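Local coordinates for porin B (Pseudomonas putida, PDB 4GEY), which probably serves as a carbohydrate-selective beta-barrel channel of the outer membrane, letting sugars such as glucose pass across the outer membrane, at residues A[117-122]-A[409-414]; A[51-56]-A[101-106]. The protein carries 2 engineered substitutions. All coordinates share one frame; numbering follows the deposited sequence.

Contact 1: residues A[117-122]-A[409-414]; sequences SSVQEV and NLQYIK. With C8E ((hydroxyethyloxy)tri(ethyloxy)octane), chain F; BGC (beta-D-glucopyranose), chain B; C8E ((hydroxyethyloxy)tri(ethyloxy)octane), chain D.
In the channel of this OprB-family beta-barrel, Val119, on a loop folded against the inner wall, packs beside Gln411 and Ile413 of barrel strand 404-414; residues 117-122 include two of the glucose pocket, Glu121 and Val122. The polar core of the contact is the Gln411 amide. CG of Gln411 stands anti to the backbone carbonyl carbon and the chain runs on extended (chi2 178°), which carries the amide straight out from the strand to the loop backbone. There NE2 of Gln411 donates to Val119 O over 3.2 Å, almost straight at 171°, and the acceptor lies close to the amide plane of the glutamine. The second donation from Gln411 NE2 goes to Asn409 OD1, 3.1 Å away and two residues back on the same face of the strand, so one nitrogen bridges loop and wall. Gln411 OE1 accepts from Asn167 ND2, and with both ends engaged the rotation of the buried amide is fixed. Val119 O receives a further bond from Gln166 NE2. Next to this polar patch, CG1 of Val119 meets CD1 of Ile413 at 3.4 Å, the two side chains crossing at about a right angle. Strand alternation sends the neighbouring residues outward: one face of the Tyr412 ring lies against the ethylene-oxide part of a detergent, whose C13 sits 3.8 Å above the ring plane near the rim, while Leu410 CD1 approaches C4 of a second detergent at 3.5 Å. On the loop, Ser118 forms an ST turn, its OG accepting from Gln120 N at 3.2 Å, and Asn102 ND2 also bonds to this OG. Beyond the turn, the O3 hydroxyl of glucose donates to the backbone carbonyl Glu121 O.

Contact 2: residues A[51-56]-A[101-106]; sequences EVAGNL and RNLSND. With DMU (decyl-beta-D-maltopyranoside), chain N.
The backbones of strand 51-56 and the start of helix 103-108 come nearest at Ala53 and Leu103, whose CA atoms are 6.2 Å apart, and no hydrogen bond joins the two segments. Leu103 carries the contact by itself, laying its side chain along the strand backbone. Its CB faces the methyl of Ala53, with 4.0 Å between the CB atoms of Leu103 and Ala53, and CG of Leu103 lies 3.5 Å from Ala53 O. Further out, Leu103 CD1 rests on the peptide that links Gly54 to Asn55, 3.3 Å from Asn55 N, and meets Asn55 CB at 3.9 Å. The amide of Asn55 turns to other partners, OD1 accepting from Thr65 N and ND2 donating to Asp63 O. In the fold, this is where the first long strand of the barrel receives a short helix that follows strand 89-100; Val427 and Arg67, from the strands flanking 42-57, also touch Leu103. Asn102 is the N-cap of that helix: its OD1 accepts from Ser104 N at 2.8 Å with an N-H...O angle of 145°, the donor standing well above the carbonyl plane. Asn102 ND2 donates to Ser118 OG, so the capping amide works at both ends. Just before the cap, Arg101 bends at chi3 (-69°) and brings NH2 to a bound decyl maltoside, donating to its O3 over 3.1 Å at 136°, while O7 of the sugar lies at the guanidinium edge. With an alanine here, the maltoside O3 would probably lose this charged donor, and the headgroup would be freer to shift. The alkyl tail of the same detergent reaches Val52, its C31 lying 3.6 Å from Val52 CG2.

From the N terminus, the chain lays down strand 42-57, passes through strands 66-79 and 89-100, and returns at 101-106, where contact 2 closes a loop of 44 intervening residues. Contact 1 opens soon afterwards at 117-122 and closes, after 286 intervening residues, at strand 404-414. The two are therefore in series, neither nested nor crossing. In space they adjoin, with centres 8 Å apart, and probable hydrogen bonds join them: Gln120 OE1 with Leu103 N, and Val122 N with Glu51 OE1. Strand 425-435 pairs with both 42-57 and 404-414, so the helix and the inward loop are tied to wall strands around the barrel's closure.

Contact 1: residues A[117-122]-A[409-414]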
ATOM      1  N   SER A 117      -0.548  -2.032 -10.791  1.00 29.93           N
ATOM      2  CA  SER A 117      -0.849  -2.829  -9.616  1.00 29.29           C
ATOM      3  C   SER A 117      -0.053  -4.138  -9.670  1.00 25.94           C
ATOM      4  O   SER A 117       0.803  -4.326 -10.537  1.00 31.28           O
ATOM      5  CB  SER A 117      -2.354  -3.116  -9.525  1.00 30.41           C
ATOM      6  OG  SER A 117      -2.689  -3.745  -8.296  1.00 27.45           O
ATOM      7  N   SER A 118      -0.339  -5.036  -8.737  1.00 21.13           N
ATOM      8  CA  SER A 118       0.455  -6.238  -8.543  1.00 19.66           C
ATOM      9  C   SER A 118      -0.432  -7.299  -7.924  1.00 30.47           C
ATOM     10  O   SER A 118      -1.239  -7.005  -7.032  1.00 30.28           O
ATOM     11  CB  SER A 118       1.640  -5.949  -7.619  1.00 19.72           C
ATOM     12  OG  SER A 118       2.146  -7.146  -7.058  1.00 19.88           O
ATOM     13  N   VAL A 119      -0.290  -8.533  -8.389  1.00 27.18           N
ATOM     14  CA  VAL A 119      -1.163  -9.607  -7.928  1.00 28.68           C
ATOM     15  C   VAL A 119      -0.644 -10.242  -6.650  1.00 33.74           C
ATOM     16  O   VAL A 119      -1.243 -11.176  -6.119  1.00 34.76           O
ATOM     17  CB  VAL A 119      -1.354 -10.680  -9.008  1.00 25.35           C
ATOM     18  CG1 VAL A 119      -1.953 -10.046 -10.228  1.00 25.98           C
ATOM     19  CG2 VAL A 119      -0.025 -11.345  -9.353  1.00 23.19           C
ATOM     20  N   GLN A 120       0.476  -9.726  -6.158  1.00 29.83           N
ATOM     21  CA  GLN A 120       1.017 -10.185  -4.889  1.00 28.44           C
ATOM     22  C   GLN A 120       1.518  -8.980  -4.108  1.00 26.82           C
ATOM     23  O   GLN A 120       2.723  -8.700  -4.115  1.00 27.53           O
ATOM     24  CB  GLN A 120       2.152 -11.190  -5.107  1.00 23.93           C
ATOM     25  CG  GLN A 120       1.703 -12.522  -5.645  1.00 28.00           C
ATOM     26  CD  GLN A 120       2.838 -13.311  -6.311  1.00 27.97           C
ATOM     27  OE1 GLN A 120       3.043 -13.220  -7.532  1.00 26.31           O
ATOM     28  NE2 GLN A 120       3.571 -14.091  -5.512  1.00 22.77           N
ATOM     29  N   GLU A 121       0.600  -8.282  -3.433  1.00 21.41           N
ATOM     30  CA  GLU A 121       0.926  -7.023  -2.743  1.00 19.89           C
ATOM     31  C   GLU A 121       2.149  -7.147  -1.850  1.00 23.95           C
ATOM     32  O   GLU A 121       2.879  -6.196  -1.662  1.00 23.19           O
ATOM     33  CB  GLU A 121      -0.255  -6.506  -1.899  1.00 19.57           C
ATOM     34  CG  GLU A 121      -0.680  -7.405  -0.716  1.00 19.74           C
ATOM     35  CD  GLU A 121       0.126  -7.167   0.560  1.00 38.92           C
ATOM     36  OE1 GLU A 121      -0.012  -7.951   1.527  1.00 44.75           O
ATOM     37  OE2 GLU A 121       0.880  -6.176   0.622  1.00 33.30           O
ATOM     38  N   VAL A 122       2.383  -8.315  -1.278  1.00 27.68           N
ATOM     39  CA  VAL A 122       3.452  -8.395  -0.306  1.00 30.94           C
ATOM     40  C   VAL A 122       4.854  -8.333  -0.947  1.00 35.85           C
ATOM     41  O   VAL A 122       5.847  -8.108  -0.250  1.00 44.89           O
ATOM     42  CB  VAL A 122       3.293  -9.611   0.597  1.00 24.81           C
ATOM     43  CG1 VAL A 122       3.867 -10.851  -0.084  1.00 21.38           C
ATOM     44  CG2 VAL A 122       3.954  -9.341   1.920  1.00 21.40           C
ATOM     45  N   ASN A 409      -8.253 -16.272  -3.277  1.00 33.79           N
ATOM     46  CA  ASN A 409      -8.827 -15.181  -4.038  1.00 30.48           C
ATOM     47  C   ASN A 409      -8.721 -15.399  -5.535  1.00 25.71           C
ATOM     48  O   ASN A 409      -7.933 -16.222  -6.011  1.00 28.21           O
ATOM     49  CB  ASN A 409      -8.181 -13.856  -3.644  1.00 21.92           C
ATOM     50  CG  ASN A 409      -6.679 -13.872  -3.808  1.00 29.92           C
ATOM     51  OD1 ASN A 409      -6.144 -13.362  -4.794  1.00 33.65           O
ATOM     52  ND2 ASN A 409      -5.985 -14.452  -2.835  1.00 28.17           N
ATOM     53  N   LEU A 410      -9.535 -14.649  -6.266  1.00 31.82           N
ATOM     54  CA  LEU A 410      -9.542 -14.667  -7.716  1.00 34.51           C
ATOM     55  C   LEU A 410      -9.319 -13.241  -8.172  1.00 33.64           C
ATOM     56  O   LEU A 410     -10.037 -12.333  -7.759  1.00 35.78           O
ATOM     57  CB  LEU A 410     -10.897 -15.149  -8.225  1.00 33.89           C
ATOM     58  CG  LEU A 410     -11.035 -16.472  -8.966  1.00 36.70           C
ATOM     59  CD1 LEU A 410     -12.106 -17.315  -8.307  1.00 33.65           C
ATOM     60  CD2 LEU A 410     -11.423 -16.205 -10.399  1.00 47.46           C
ATOM     61  N   GLN A 411      -8.327 -13.041  -9.028  1.00 38.11           N
ATOM     62  CA  GLN A 411      -7.999 -11.707  -9.515  1.00 29.40           C
ATOM     63  C   GLN A 411      -8.161 -11.613 -11.013  1.00 30.67           C
ATOM     64  O   GLN A 411      -7.821 -12.554 -11.734  1.00 38.88           O
ATOM     65  CB  GLN A 411      -6.565 -11.363  -9.149  1.00 23.84           C
ATOM     66  CG  GLN A 411      -6.381 -11.086  -7.683  1.00 29.81           C
ATOM     67  CD  GLN A 411      -4.954 -10.792  -7.352  1.00 31.75           C
ATOM     68  OE1 GLN A 411      -4.406  -9.798  -7.811  1.00 40.52           O
ATOM     69  NE2 GLN A 411      -4.331 -11.656  -6.558  1.00 31.71           N
ATOM     70  N   TYR A 412      -8.673 -10.475 -11.476  1.00 31.15           N
ATOM     71  CA  TYR A 412      -8.876 -10.229 -12.899  1.00 21.83           C
ATOM     72  C   TYR A 412      -8.273  -8.899 -13.282  1.00 27.01           C
ATOM     73  O   TYR A 412      -8.524  -7.887 -12.629  1.00 33.68           O
ATOM     74  CB  TYR A 412     -10.364 -10.206 -13.236  1.00 33.64           C
ATOM     75  CG  TYR A 412     -10.671 -10.399 -14.712  1.00 35.99           C
ATOM     76  CD1 TYR A 412     -10.424 -11.619 -15.339  1.00 36.10           C
ATOM     77  CD2 TYR A 412     -11.223  -9.377 -15.469  1.00 34.91           C
ATOM     78  CE1 TYR A 412     -10.712 -11.805 -16.680  1.00 38.25           C
ATOM     79  CE2 TYR A 412     -11.512  -9.555 -16.819  1.00 34.39           C
ATOM     80  CZ  TYR A 412     -11.255 -10.768 -17.418  1.00 38.36           C
ATOM     81  OH  TYR A 412     -11.535 -10.948 -18.758  1.00 35.56           O
ATOM     82  N   ILE A 413      -7.496  -8.892 -14.359  1.00 26.55           N
ATOM     83  CA  ILE A 413      -6.768  -7.701 -14.773  1.00 28.05           C
ATOM     84  C   ILE A 413      -6.993  -7.356 -16.245  1.00 32.85           C
ATOM     85  O   ILE A 413      -6.620  -8.114 -17.139  1.00 34.89           O
ATOM     86  CB  ILE A 413      -5.263  -7.884 -14.536  1.00 23.94           C
ATOM     87  CG1 ILE A 413      -5.019  -8.416 -13.131  1.00 26.48           C
ATOM     88  CG2 ILE A 413      -4.531  -6.577 -14.702  1.00 21.68           C
ATOM     89  CD1 ILE A 413      -3.740  -9.126 -13.026  1.00 34.91           C
ATOM     90  N   LYS A 414      -7.594  -6.196 -16.486  1.00 30.57           N
ATOM     91  CA  LYS A 414      -7.855  -5.731 -17.833  1.00 29.43           C
ATOM     92  C   LYS A 414      -6.778  -4.737 -18.237  1.00 34.42           C
ATOM     93  O   LYS A 414      -6.545  -3.752 -17.533  1.00 38.39           O
ATOM     94  CB  LYS A 414      -9.225  -5.063 -17.899  1.00 32.83           C
ATOM     95  CG  LYS A 414      -9.709  -4.807 -19.313  1.00 42.43           C
ATOM     96  CD  LYS A 414     -10.040  -3.340 -19.529  1.00 43.48           C
ATOM     97  CE  LYS A 414      -9.191  -2.733 -20.635  1.00 42.65           C
ATOM     98  NZ  LYS A 414      -9.418  -3.345 -21.972  1.00 41.37           N
TER
HETATM   99  C7  C8E F 505     -12.633 -10.938  -9.859  1.00 50.04           C
HETATM  100  C8  C8E F 505     -12.578 -12.284 -10.574  1.00 50.05           C
HETATM  101  O9  C8E F 505     -13.569 -12.295 -11.577  1.00 52.09           O
HETATM  102  C10 C8E F 505     -13.169 -12.924 -12.776  1.00 52.87           C
HETATM  103  C11 C8E F 505     -14.283 -12.798 -13.814  1.00 54.77           C
HETATM  104  O12 C8E F 505     -13.850 -13.298 -15.061  1.00 59.07           O
HETATM  105  C13 C8E F 505     -14.460 -12.596 -16.127  1.00 62.73           C
HETATM  106  C14 C8E F 505     -14.275 -13.303 -17.469  1.00 64.53           C
HETATM  107  O15 C8E F 505     -15.359 -12.945 -18.302  1.00 72.99           O
HETATM  108  C16 C8E F 505     -15.042 -11.954 -19.260  1.00 77.31           C
HETATM  109  C17 C8E F 505     -14.131 -12.523 -20.346  1.00 83.90           C
HETATM  110  O18 C8E F 505     -14.884 -13.387 -21.168  1.00 88.51           O
HETATM  111  C19 C8E F 505     -15.330 -12.765 -22.354  1.00 90.17           C
HETATM  112  C20 C8E F 505     -15.708 -13.858 -23.347  1.00 89.95           C
HETATM  113  O21 C8E F 505     -15.862 -15.086 -22.659  1.00 86.61           O
HETATM  114  C2  BGC B 501       4.827  -3.888  -1.633  0.71 55.08           C
HETATM  115  C3  BGC B 501       3.795  -3.515  -0.766  0.71 55.74           C
HETATM  116  C4  BGC B 501       4.053  -2.227  -0.125  0.71 61.57           C
HETATM  117  C5  BGC B 501       4.336  -1.079  -1.141  0.71 48.98           C
HETATM  118  C6  BGC B 501       4.809   0.070  -0.597  0.71 52.78           C
HETATM  119  C1  BGC B 501       5.014  -2.940  -2.701  0.71 51.58           C
HETATM  120  O1  BGC B 501       6.054  -3.382  -3.497  0.71 49.70           O
HETATM  121  O2  BGC B 501       4.513  -5.203  -2.200  0.71 61.21           O
HETATM  122  O3  BGC B 501       3.624  -4.573   0.239  0.71 60.25           O
HETATM  123  O4  BGC B 501       2.970  -1.916   0.705  0.71 71.00           O
HETATM  124  O5  BGC B 501       5.339  -1.642  -2.144  0.71 56.13           O
HETATM  125  O6  BGC B 501       6.147   0.162  -0.235  0.71 51.88           O
HETATM  126  C1  C8E D 503      -7.111 -20.400  -4.547  1.00 50.21           C
HETATM  127  C2  C8E D 503      -7.762 -19.989  -5.865  1.00 52.18           C
HETATM  128  C3  C8E D 503      -9.248 -20.334  -5.866  1.00 57.97           C
HETATM  129  C4  C8E D 503     -10.076 -19.067  -6.064  1.00 62.28           C
HETATM  130  C5  C8E D 503     -10.767 -18.606  -4.776  1.00 67.24           C
HETATM  131  C6  C8E D 503     -12.269 -18.369  -4.951  1.00 63.75           C
HETATM  132  C7  C8E D 503     -12.783 -17.233  -4.069  1.00 59.25           C
HETATM  133  C8  C8E D 503     -14.138 -16.736  -4.562  1.00 65.65           C
HETATM  134  O9  C8E D 503     -15.224 -17.277  -3.822  1.00 75.09           O
HETATM  135  C10 C8E D 503     -16.032 -16.308  -3.167  1.00 73.44           C
HETATM  136  C11 C8E D 503     -17.503 -16.747  -3.097  1.00 74.09           C
HETATM  137  O12 C8E D 503     -17.688 -18.018  -2.486  1.00 80.75           O
HETATM  138  C13 C8E D 503     -18.882 -18.087  -1.709  1.00 79.97           C
HETATM  139  C14 C8E D 503     -18.811 -19.164  -0.614  1.00 77.89           C
HETATM  140  O15 C8E D 503     -20.099 -19.666  -0.287  1.00 79.32           O
HETATM  141  C16 C8E D 503     -20.408 -19.596   1.096  1.00 78.53           C
HETATM  142  C17 C8E D 503     -20.648 -20.976   1.716  1.00 79.99           C
HETATM  143  O18 C8E D 503     -20.944 -20.859   3.102  1.00 77.81           O
HETATM  144  C19 C8E D 503     -22.236 -21.299   3.485  1.00 70.24           C
HETATM  145  C20 C8E D 503     -22.181 -21.776   4.935  1.00 65.88           C
HETATM  146  O21 C8E D 503     -23.010 -22.896   5.153  1.00 66.45           O

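Contact 2: residues A[51-56]-A[101-106]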
ATOM      1  N   GLU A  51       1.920 -14.820   0.187  1.00 22.41           N
ATOM      2  CA  GLU A  51       1.038 -14.715  -0.972  1.00 27.82           C
ATOM      3  C   GLU A  51       1.463 -15.578  -2.171  1.00 34.73           C
ATOM      4  O   GLU A  51       2.585 -15.456  -2.671  1.00 41.90           O
ATOM      5  CB  GLU A  51       0.901 -13.259  -1.400  1.00 28.98           C
ATOM      6  CG  GLU A  51      -0.117 -12.485  -0.590  1.00 31.53           C
ATOM      7  CD  GLU A  51       0.206 -11.007  -0.480  1.00 33.77           C
ATOM      8  OE1 GLU A  51       0.927 -10.473  -1.358  1.00 25.94           O
ATOM      9  OE2 GLU A  51      -0.257 -10.389   0.502  1.00 35.06           O
ATOM     10  N   VAL A  52       0.556 -16.441  -2.629  1.00 34.69           N
ATOM     11  CA  VAL A  52       0.779 -17.270  -3.812  1.00 33.40           C
ATOM     12  C   VAL A  52      -0.028 -16.738  -4.981  1.00 30.60           C
ATOM     13  O   VAL A  52      -1.170 -16.327  -4.800  1.00 24.41           O
ATOM     14  CB  VAL A  52       0.302 -18.713  -3.582  1.00 32.32           C
ATOM     15  CG1 VAL A  52       0.559 -19.560  -4.815  1.00 33.99           C
ATOM     16  CG2 VAL A  52       0.986 -19.314  -2.372  1.00 42.65           C
ATOM     17  N   ALA A  53       0.547 -16.764  -6.181  1.00 30.84           N
ATOM     18  CA  ALA A  53      -0.203 -16.389  -7.384  1.00 29.26           C
ATOM     19  C   ALA A  53       0.181 -17.229  -8.596  1.00 29.58           C
ATOM     20  O   ALA A  53       1.365 -17.490  -8.849  1.00 32.17           O
ATOM     21  CB  ALA A  53      -0.033 -14.923  -7.683  1.00 30.09           C
ATOM     22  N   GLY A  54      -0.828 -17.658  -9.341  1.00 25.70           N
ATOM     23  CA  GLY A  54      -0.600 -18.438 -10.535  1.00 25.48           C
ATOM     24  C   GLY A  54      -1.538 -17.995 -11.635  1.00 29.36           C
ATOM     25  O   GLY A  54      -2.718 -17.777 -11.388  1.00 35.73           O
ATOM     26  N   ASN A  55      -1.015 -17.847 -12.846  1.00 30.86           N
ATOM     27  CA  ASN A  55      -1.839 -17.412 -13.966  1.00 26.08           C
ATOM     28  C   ASN A  55      -2.679 -18.558 -14.499  1.00 28.15           C
ATOM     29  O   ASN A  55      -2.186 -19.671 -14.667  1.00 31.31           O
ATOM     30  CB  ASN A  55      -0.987 -16.784 -15.073  1.00 25.00           C
ATOM     31  CG  ASN A  55       0.118 -17.700 -15.560  1.00 32.34           C
ATOM     32  OD1 ASN A  55       0.805 -18.364 -14.768  1.00 30.79           O
ATOM     33  ND2 ASN A  55       0.303 -17.738 -16.880  1.00 35.15           N
ATOM     34  N   LEU A  56      -3.959 -18.282 -14.726  1.00 25.80           N
ATOM     35  CA  LEU A  56      -4.888 -19.290 -15.215  1.00 29.03           C
ATOM     36  C   LEU A  56      -5.224 -19.058 -16.682  1.00 36.36           C
ATOM     37  O   LEU A  56      -5.497 -20.014 -17.431  1.00 37.37           O
ATOM     38  CB  LEU A  56      -6.168 -19.294 -14.382  1.00 31.56           C
ATOM     39  CG  LEU A  56      -5.990 -19.704 -12.924  1.00 30.53           C
ATOM     40  CD1 LEU A  56      -7.199 -19.289 -12.116  1.00 33.51           C
ATOM     41  CD2 LEU A  56      -5.794 -21.191 -12.840  1.00 35.04           C
ATOM     42  N   ARG A 101       9.134 -14.205  -5.463  1.00 30.24           N
ATOM     43  CA  ARG A 101       8.972 -13.664  -6.802  1.00 26.29           C
ATOM     44  C   ARG A 101       7.523 -13.274  -7.076  1.00 29.53           C
ATOM     45  O   ARG A 101       6.605 -13.754  -6.405  1.00 30.49           O
ATOM     46  CB  ARG A 101       9.431 -14.698  -7.834  1.00 34.36           C
ATOM     47  CG  ARG A 101      10.928 -14.945  -7.864  1.00 39.69           C
ATOM     48  CD  ARG A 101      11.313 -15.743  -9.094  1.00 49.94           C
ATOM     49  NE  ARG A 101      10.817 -17.113  -9.012  1.00 60.11           N
ATOM     50  CZ  ARG A 101      11.014 -18.038  -9.947  1.00 68.45           C
ATOM     51  NH1 ARG A 101      11.694 -17.747 -11.050  1.00 67.14           N
ATOM     52  NH2 ARG A 101      10.525 -19.257  -9.776  1.00 76.69           N
ATOM     53  N   ASN A 102       7.328 -12.420  -8.081  1.00 27.47           N
ATOM     54  CA  ASN A 102       6.025 -11.838  -8.392  1.00 26.50           C
ATOM     55  C   ASN A 102       5.519 -12.244  -9.766  1.00 32.16           C
ATOM     56  O   ASN A 102       6.170 -11.961 -10.774  1.00 39.56           O
ATOM     57  CB  ASN A 102       6.110 -10.310  -8.352  1.00 27.03           C
ATOM     58  CG  ASN A 102       4.744  -9.644  -8.434  1.00 29.80           C
ATOM     59  OD1 ASN A 102       3.755 -10.267  -8.835  1.00 29.13           O
ATOM     60  ND2 ASN A 102       4.675  -8.377  -8.021  1.00 23.39           N
ATOM     61  N   LEU A 103       4.334 -12.855  -9.802  1.00 32.69           N
ATOM     62  CA  LEU A 103       3.657 -13.215 -11.057  1.00 33.78           C
ATOM     63  C   LEU A 103       3.499 -12.048 -12.034  1.00 33.70           C
ATOM     64  O   LEU A 103       3.677 -12.223 -13.247  1.00 35.08           O
ATOM     65  CB  LEU A 103       2.269 -13.783 -10.769  1.00 35.17           C
ATOM     66  CG  LEU A 103       1.901 -15.123 -11.401  1.00 35.74           C
ATOM     67  CD1 LEU A 103       0.458 -15.098 -11.899  1.00 28.45           C
ATOM     68  CD2 LEU A 103       2.871 -15.531 -12.493  1.00 32.26           C
ATOM     69  N   SER A 104       3.144 -10.879 -11.498  1.00 21.15           N
ATOM     70  CA  SER A 104       2.963  -9.674 -12.296  1.00 26.34           C
ATOM     71  C   SER A 104       4.163  -9.384 -13.206  1.00 33.64           C
ATOM     72  O   SER A 104       4.006  -8.999 -14.369  1.00 33.78           O
ATOM     73  CB  SER A 104       2.679  -8.458 -11.400  1.00 20.61           C
ATOM     74  OG  SER A 104       1.331  -8.424 -10.977  1.00 27.90           O
ATOM     75  N   ASN A 105       5.366  -9.577 -12.683  1.00 33.05           N
ATOM     76  CA  ASN A 105       6.544  -9.408 -13.513  1.00 22.16           C
ATOM     77  C   ASN A 105       6.776 -10.593 -14.434  1.00 26.91           C
ATOM     78  O   ASN A 105       7.029 -10.429 -15.627  1.00 22.99           O
ATOM     79  CB  ASN A 105       7.760  -9.187 -12.634  1.00 25.74           C
ATOM     80  CG  ASN A 105       7.658  -7.918 -11.840  1.00 30.47           C
ATOM     81  OD1 ASN A 105       7.148  -6.906 -12.331  1.00 43.33           O
ATOM     82  ND2 ASN A 105       8.119  -7.959 -10.600  1.00 22.65           N
ATOM     83  N   ASP A 106       6.660 -11.794 -13.875  1.00 28.70           N
ATOM     84  CA  ASP A 106       7.142 -12.989 -14.543  1.00 23.36           C
ATOM     85  C   ASP A 106       6.209 -13.537 -15.611  1.00 23.45           C
ATOM     86  O   ASP A 106       6.665 -14.236 -16.503  1.00 26.46           O
ATOM     87  CB  ASP A 106       7.514 -14.060 -13.512  1.00 39.58           C
ATOM     88  CG  ASP A 106       8.714 -13.663 -12.671  1.00 36.50           C
ATOM     89  OD1 ASP A 106       9.503 -12.822 -13.149  1.00 45.21           O
ATOM     90  OD2 ASP A 106       8.871 -14.181 -11.539  1.00 26.90           O
TER
HETATM   91  C1  DMU N 513       8.413 -22.523  -6.572  1.00 81.99           C
HETATM   92  C2  DMU N 513       9.402 -22.423  -7.617  1.00 89.46           C
HETATM   93  C3  DMU N 513       9.024 -22.919  -8.962  1.00 94.54           C
HETATM   94  C4  DMU N 513       7.568 -22.605  -9.391  1.00 46.36           C
HETATM   95  O5  DMU N 513       6.625 -22.608  -8.172  1.00 48.97           O
HETATM   96  C6  DMU N 513       7.103 -22.040  -6.940  1.00 61.99           C
HETATM   97  O7  DMU N 513       9.916 -22.376  -9.968  1.00100.46           O
HETATM   98  O16 DMU N 513       6.149 -22.373  -5.931  1.00 52.35           O
HETATM   99  C18 DMU N 513       5.143 -21.453  -5.546  1.00 48.77           C
HETATM  100  C19 DMU N 513       4.036 -22.023  -4.629  1.00 48.81           C
HETATM  101  C22 DMU N 513       4.469 -22.558  -3.229  1.00 43.78           C
HETATM  102  C25 DMU N 513       3.347 -22.873  -2.245  1.00 53.81           C
HETATM  103  C28 DMU N 513       3.077 -21.938  -1.083  1.00 58.31           C
HETATM  104  C31 DMU N 513       1.794 -22.124  -0.296  1.00 58.13           C
HETATM  105  O49 DMU N 513       8.858 -21.767  -5.371  1.00 85.70           O
HETATM  106  O55 DMU N 513      10.655 -23.052  -7.169  1.00 90.96           O
HETATM  107  C57 DMU N 513       7.092 -23.521 -10.266  1.00 52.04           C
HETATM  108  O61 DMU N 513       5.786 -23.371 -10.712  1.00 60.26           O
HETATM  109  C5  DMU N 513      11.457 -22.468 -11.725  1.00110.06           C
HETATM  110  C7  DMU N 513      10.671 -21.777 -12.698  1.00112.35           C
HETATM  111  C8  DMU N 513       9.864 -22.654 -13.586  1.00113.93           C
HETATM  112  C9  DMU N 513       9.285 -23.978 -12.956  1.00 73.05           C
HETATM  113  O1  DMU N 513       9.783 -24.203 -11.501  1.00108.06           O
HETATM  114  C10 DMU N 513      10.643 -23.249 -10.798  1.00107.30           C
HETATM  115  O2  DMU N 513       8.819 -21.919 -14.171  1.00110.39           O
HETATM  116  O3  DMU N 513      12.317 -21.531 -10.975  1.00109.24           O
HETATM  117  O4  DMU N 513      11.591 -20.976 -13.490  1.00108.84           O
HETATM  118  C11 DMU N 513       9.576 -25.037 -13.698  1.00 69.93           C
HETATM  119  O6  DMU N 513       9.067 -25.074 -14.982  1.00 64.50           O